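Local coordinates for bifunctional purine biosynthetic protein ADE5,7 (Cryptococcus neoformans var. grubii serotype A, PDB 7LVO) that catalyses the second and fifth steps of de novo purine biosynthesis, the part modelled being the half that joins glycine to phosphoribosylamine at the cost of ATP, at residues 149-152 against 153-157; 284-287 against 288-291; 435-438 against 439-442. All blocks are in the same frame, centred on the assembly; numbering follows the deposited sequence.

Interaction 1: residues 149-152 against 153-157; sequences SKEF and MARHN
F152 and H156, one helical turn apart, make the aromatic part of this contact: CD2 of H156 lies over one face of the F152 ring, displaced toward its rim and 3.3 Å from F152 CE2. The ring planes meet at 54°, with centroids 4.5 Å apart. At its own edge the imidazole meets the F152 carbonyl, with H156 CD2 3.1 Å from F152 O.

Backbone bonds run from residue i+4 to i, of which R155 N to E151 O is 2.9 Å long and H156 N to F152 O 3.2 Å, the latter bent to 138° as the helix ends. That end is a Schellman motif: N157, with positive phi, is the C-prime residue, and its N bonds to A154 O while I158 N reaches M153 O. Helix 146-155 belongs to the ATP-grasp domain, where T301 and M305 of helix 287-307 pack on F152.

Among the charged groups, E151 OE2 and R155 NH1 form a long salt bridge of 3.5 Å with carboxylate and guanidinium planes 87° apart. The bend at R155 chi3 lays the guanidinium face over F152 CA. D308 OD2, outside the segments, makes a salt bridge with R155 NH2 and a hydrogen bond with H156 NE2.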
# COMPACT_ATOMS: atom_id res chain seq x y z
N SER A 149 -0.20 -1.39 17.26
CA SER A 149 0.11 -2.54 16.42
C SER A 149 1.15 -3.43 17.08
O SER A 149 1.04 -4.66 17.06
CB SER A 149 0.59 -2.08 15.04
OG SER A 149 1.87 -1.50 15.12
N LYS A 150 2.19 -2.82 17.66
CA LYS A 150 3.23 -3.62 18.31
C LYS A 150 2.68 -4.34 19.53
O LYS A 150 3.00 -5.51 19.77
CB LYS A 150 4.41 -2.73 18.70
CG LYS A 150 5.09 -2.05 17.51
CD LYS A 150 5.89 -3.03 16.66
CE LYS A 150 7.10 -3.58 17.42
NZ LYS A 150 8.03 -4.34 16.53
N GLU A 151 1.84 -3.66 20.33
CA GLU A 151 1.19 -4.33 21.45
C GLU A 151 0.33 -5.49 20.96
O GLU A 151 0.34 -6.57 21.56
CB GLU A 151 0.34 -3.33 22.23
CG GLU A 151 -0.32 -3.91 23.48
CD GLU A 151 -1.41 -3.01 24.05
OE1 GLU A 151 -1.56 -1.87 23.57
OE2 GLU A 151 -2.11 -3.45 24.99
N PHE A 152 -0.42 -5.28 19.88
CA PHE A 152 -1.23 -6.35 19.31
C PHE A 152 -0.37 -7.56 18.95
O PHE A 152 -0.76 -8.70 19.20
CB PHE A 152 -1.98 -5.83 18.08
CG PHE A 152 -2.72 -6.89 17.31
CD1 PHE A 152 -2.10 -7.60 16.30
CD2 PHE A 152 -4.04 -7.18 17.61
CE1 PHE A 152 -2.78 -8.58 15.60
CE2 PHE A 152 -4.73 -8.16 16.92
CZ PHE A 152 -4.10 -8.86 15.92
N MET A 153 0.80 -7.32 18.36
CA MET A 153 1.66 -8.43 17.96
C MET A 153 2.14 -9.21 19.18
O MET A 153 2.11 -10.45 19.19
CB MET A 153 2.85 -7.91 17.14
CG MET A 153 2.47 -7.25 15.83
SD MET A 153 3.89 -6.44 15.05
CE MET A 153 3.07 -5.37 13.86
N ALA A 154 2.58 -8.50 20.22
CA ALA A 154 3.07 -9.18 21.41
C ALA A 154 1.96 -9.94 22.12
O ALA A 154 2.17 -11.07 22.58
CB ALA A 154 3.72 -8.17 22.35
N ARG A 155 0.77 -9.35 22.20
CA ARG A 155 -0.34 -10.01 22.89
C ARG A 155 -0.74 -11.31 22.19
O ARG A 155 -1.26 -12.22 22.84
CB ARG A 155 -1.54 -9.07 22.99
CG ARG A 155 -2.79 -9.73 23.53
CD ARG A 155 -3.88 -8.71 23.86
NE ARG A 155 -4.36 -8.01 22.68
CZ ARG A 155 -3.94 -6.81 22.29
NH1 ARG A 155 -3.02 -6.15 22.99
NH2 ARG A 155 -4.44 -6.27 21.19
N HIS A 156 -0.53 -11.40 20.88
CA HIS A 156 -0.90 -12.59 20.12
C HIS A 156 0.31 -13.40 19.67
O HIS A 156 0.17 -14.27 18.81
CB HIS A 156 -1.74 -12.18 18.91
CG HIS A 156 -3.05 -11.55 19.27
ND1 HIS A 156 -4.10 -12.26 19.80
CD2 HIS A 156 -3.47 -10.27 19.17
CE1 HIS A 156 -5.12 -11.45 20.02
NE2 HIS A 156 -4.77 -10.24 19.64
N ASN A 157 1.49 -13.14 20.24
CA ASN A 157 2.69 -13.91 19.93
C ASN A 157 3.03 -13.86 18.44
O ASN A 157 3.43 -14.86 17.84
CB ASN A 157 2.55 -15.36 20.41
CG ASN A 157 2.71 -15.49 21.91
OD1 ASN A 157 3.51 -14.78 22.53
ND2 ASN A 157 1.95 -16.40 22.51

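Interaction 2: residues 284-287 against 288-291; sequences IATK and EIME
The backbone passes from T286 straight into helix 287-307, whose first turn closes with M290 N to T286 O at 2.8 Å and E291 N to K287 O at 2.9 Å. T286 is the N-cap: its OG1 accepts from I289 N over 3.3 Å, at an N-H...O angle of 163°. A chi1 of 64° tucks the hydroxyl back over its own backbone, facing the I289 amide. The same OG1 donates weakly to OE1 of E288, whose chain folds back at chi2 toward the helix start. The hydroxyl thus takes one bond and gives another, while CG1 of I289 comes to 3.2 Å from T286 OG1, beside the capping bond.

A separate, apolar contact lies one residue earlier. CB of A285, the centre of an inverse gamma turn, meets CG of M290 at 3.9 Å; beyond CG the M290 chain bends at chi2 and chi3, its SD staying 4.2 Å from A285 CB. Further along the helix, E291 OE2 has a weak, long ion pair with K295 NZ.

Beyond the two segments, A285 and M290 both rest on A257 in the loop between strands 252-254 and 259-263, and I284 packs on P239, just ahead of strand 240-248. The connection from strand 277-280 into helix 287-307 is thereby packed against the loops beside strands 240-248 and 259-263.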
# COMPACT_ATOMS: atom_id res chain seq x y z
N ILE A 284 12.63 -15.05 -3.12
CA ILE A 284 13.12 -15.25 -1.76
C ILE A 284 12.02 -15.75 -0.83
O ILE A 284 12.32 -16.36 0.21
CB ILE A 284 13.73 -13.94 -1.22
CG1 ILE A 284 14.52 -14.21 0.06
CG2 ILE A 284 12.64 -12.90 -0.97
CD1 ILE A 284 15.32 -13.03 0.53
N ALA A 285 10.75 -15.49 -1.16
CA ALA A 285 9.63 -16.01 -0.37
C ALA A 285 9.35 -17.43 -0.84
O ALA A 285 8.47 -17.70 -1.66
CB ALA A 285 8.41 -15.11 -0.53
N THR A 286 10.14 -18.36 -0.30
CA THR A 286 10.00 -19.76 -0.66
C THR A 286 8.71 -20.34 -0.06
O THR A 286 8.02 -19.71 0.73
CB THR A 286 11.20 -20.57 -0.16
OG1 THR A 286 11.23 -20.54 1.27
CG2 THR A 286 12.50 -20.00 -0.72
N LYS A 287 8.40 -21.58 -0.45
CA LYS A 287 7.22 -22.25 0.09
C LYS A 287 7.27 -22.29 1.61
O LYS A 287 6.26 -22.03 2.28
CB LYS A 287 7.12 -23.66 -0.50
CG LYS A 287 5.93 -24.46 -0.01
CD LYS A 287 5.90 -25.85 -0.66
CE LYS A 287 4.74 -26.69 -0.14
NZ LYS A 287 4.88 -27.01 1.30
N GLU A 288 8.43 -22.62 2.17
CA GLU A 288 8.55 -22.70 3.62
C GLU A 288 8.41 -21.32 4.26
O GLU A 288 7.77 -21.18 5.31
CB GLU A 288 9.89 -23.33 4.01
CG GLU A 288 10.09 -24.75 3.50
CD GLU A 288 10.57 -24.82 2.06
OE1 GLU A 288 10.58 -23.78 1.38
OE2 GLU A 288 10.95 -25.92 1.61
N ILE A 289 9.01 -20.30 3.64
CA ILE A 289 8.90 -18.95 4.19
C ILE A 289 7.46 -18.46 4.13
O ILE A 289 6.95 -17.86 5.08
CB ILE A 289 9.84 -17.98 3.43
CG1 ILE A 289 11.31 -18.39 3.62
CG2 ILE A 289 9.61 -16.55 3.90
CD1 ILE A 289 11.84 -18.18 5.02
N MET A 290 6.78 -18.69 3.01
CA MET A 290 5.39 -18.25 2.89
C MET A 290 4.49 -19.00 3.86
O MET A 290 3.53 -18.42 4.40
CB MET A 290 4.90 -18.43 1.46
CG MET A 290 5.33 -17.32 0.52
SD MET A 290 4.59 -15.74 0.99
CE MET A 290 2.88 -16.01 0.55
N GLU A 291 4.78 -20.28 4.09
CA GLU A 291 4.02 -21.03 5.08
C GLU A 291 4.15 -20.40 6.46
O GLU A 291 3.17 -20.30 7.20
CB GLU A 291 4.48 -22.49 5.11
CG GLU A 291 3.61 -23.40 5.96
CD GLU A 291 2.21 -23.56 5.38
OE1 GLU A 291 2.01 -23.22 4.20
OE2 GLU A 291 1.31 -24.02 6.12

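Interaction 3: residues 435-438 against 439-442; sequences APTL and RAAV
A435, at the end of strand 427-435, turns its methyl into the first turn of helix 438-449, where CB lies 3.7 Å from A440 CB and also touches A441 CB. The small side chains let strand end and helix come close, the CA atoms of A435 and A441 being 4.8 Å apart. Packing is close again one turn along, where the CG2 branch of V442 presses on the backbone carbonyl, 3.0 Å from L438 O, and the same carbonyl accepts from V442 N at 2.8 Å. L438, with CG anti to the backbone N (chi1 -179°), brings its CD1 branch to the looser distance of 4.2 Å from V442 CG2. This buried side is closed by strand 377-384: V379 touches L438, A441 and V442, while Y377 packs on L438 and pairs by backbone hydrogen bonding with A435.

The opposite character appears at R439, an exposed residue. Its aliphatic CG passes 3.6 Å from T437 OG1, but the chain then bends at chi3, and a bound 1,2-ethanediol, probably from the crystallisation liquor, lies beside the side chain.

T437 is the N-cap. Its OG1 accepts from A440 N at 3.3 Å with an N-H...O angle of 151° and lies 3.1 Å from A440 CB, while its carbonyl takes A441 N. Together these residues form a strand-turn-helix with an N-capping threonine, the helix packing on V379 of the antiparallel sheet that also holds strand 427-435, within the C domain of GAR synthetase.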
# COMPACT_ATOMS: atom_id res chain seq x y z
N ALA A 435 5.41 -11.71 -17.49
CA ALA A 435 6.03 -12.62 -18.45
C ALA A 435 6.34 -13.93 -17.74
O ALA A 435 6.35 -13.98 -16.50
CB ALA A 435 7.31 -12.01 -19.05
N PRO A 436 6.60 -14.99 -18.50
CA PRO A 436 6.85 -16.30 -17.85
C PRO A 436 8.08 -16.30 -16.97
O PRO A 436 8.13 -17.05 -15.99
CB PRO A 436 7.02 -17.26 -19.05
CG PRO A 436 6.36 -16.56 -20.21
CD PRO A 436 6.58 -15.09 -19.97
N THR A 437 9.09 -15.49 -17.29
CA THR A 437 10.31 -15.41 -16.50
C THR A 437 10.48 -14.00 -15.95
O THR A 437 9.99 -13.03 -16.53
CB THR A 437 11.55 -15.78 -17.33
OG1 THR A 437 11.69 -14.86 -18.42
CG2 THR A 437 11.43 -17.20 -17.87
N LEU A 438 11.19 -13.90 -14.82
CA LEU A 438 11.39 -12.59 -14.20
C LEU A 438 12.21 -11.68 -15.09
O LEU A 438 11.91 -10.48 -15.22
CB LEU A 438 12.06 -12.77 -12.84
CG LEU A 438 12.31 -11.49 -12.04
CD1 LEU A 438 11.01 -10.72 -11.83
CD2 LEU A 438 12.97 -11.80 -10.70
N ARG A 439 13.25 -12.23 -15.74
CA ARG A 439 14.10 -11.40 -16.60
C ARG A 439 13.32 -10.85 -17.79
O ARG A 439 13.50 -9.69 -18.17
CB ARG A 439 15.31 -12.22 -17.08
CG ARG A 439 14.96 -13.56 -17.69
CD ARG A 439 16.21 -14.31 -18.17
NE ARG A 439 17.27 -14.33 -17.16
CZ ARG A 439 17.32 -15.18 -16.14
NH1 ARG A 439 16.38 -16.09 -15.95
NH2 ARG A 439 18.35 -15.12 -15.30
N ALA A 440 12.45 -11.67 -18.39
CA ALA A 440 11.65 -11.19 -19.50
C ALA A 440 10.69 -10.09 -19.04
O ALA A 440 10.51 -9.09 -19.74
CB ALA A 440 10.87 -12.35 -20.12
N ALA A 441 10.08 -10.25 -17.87
CA ALA A 441 9.22 -9.20 -17.34
C ALA A 441 10.01 -7.92 -17.08
O ALA A 441 9.55 -6.82 -17.39
CB ALA A 441 8.53 -9.68 -16.06
N VAL A 442 11.21 -8.06 -16.51
CA VAL A 442 12.07 -6.90 -16.29
C VAL A 442 12.40 -6.22 -17.62
O VAL A 442 12.21 -5.01 -17.78
CB VAL A 442 13.35 -7.32 -15.55
CG1 VAL A 442 14.31 -6.15 -15.44
CG2 VAL A 442 13.01 -7.87 -14.17

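In the fold
Along the chain the contacts follow in series, each within or at an end of one helix: interaction 1 at the C-terminal end of helix 146-155, interactions 2 and 3 at the starts of helices 287-307 and 438-449. The first two belong to the ATP-grasp region, with centres about 23 Å apart, and helix 287-307 links them, because its later residues T301 and M305 pack on F152. Interaction 3 lies in the C domain, about 20 Å from interaction 2 between centres and about 38 Å from interaction 1. Strands 277-280, 377-384 and 427-435 share one antiparallel sheet, so that sheet spans the ATP-grasp and C-domain parts of the chain, and the loops entering both helices leave its strands 277-280 and 427-435.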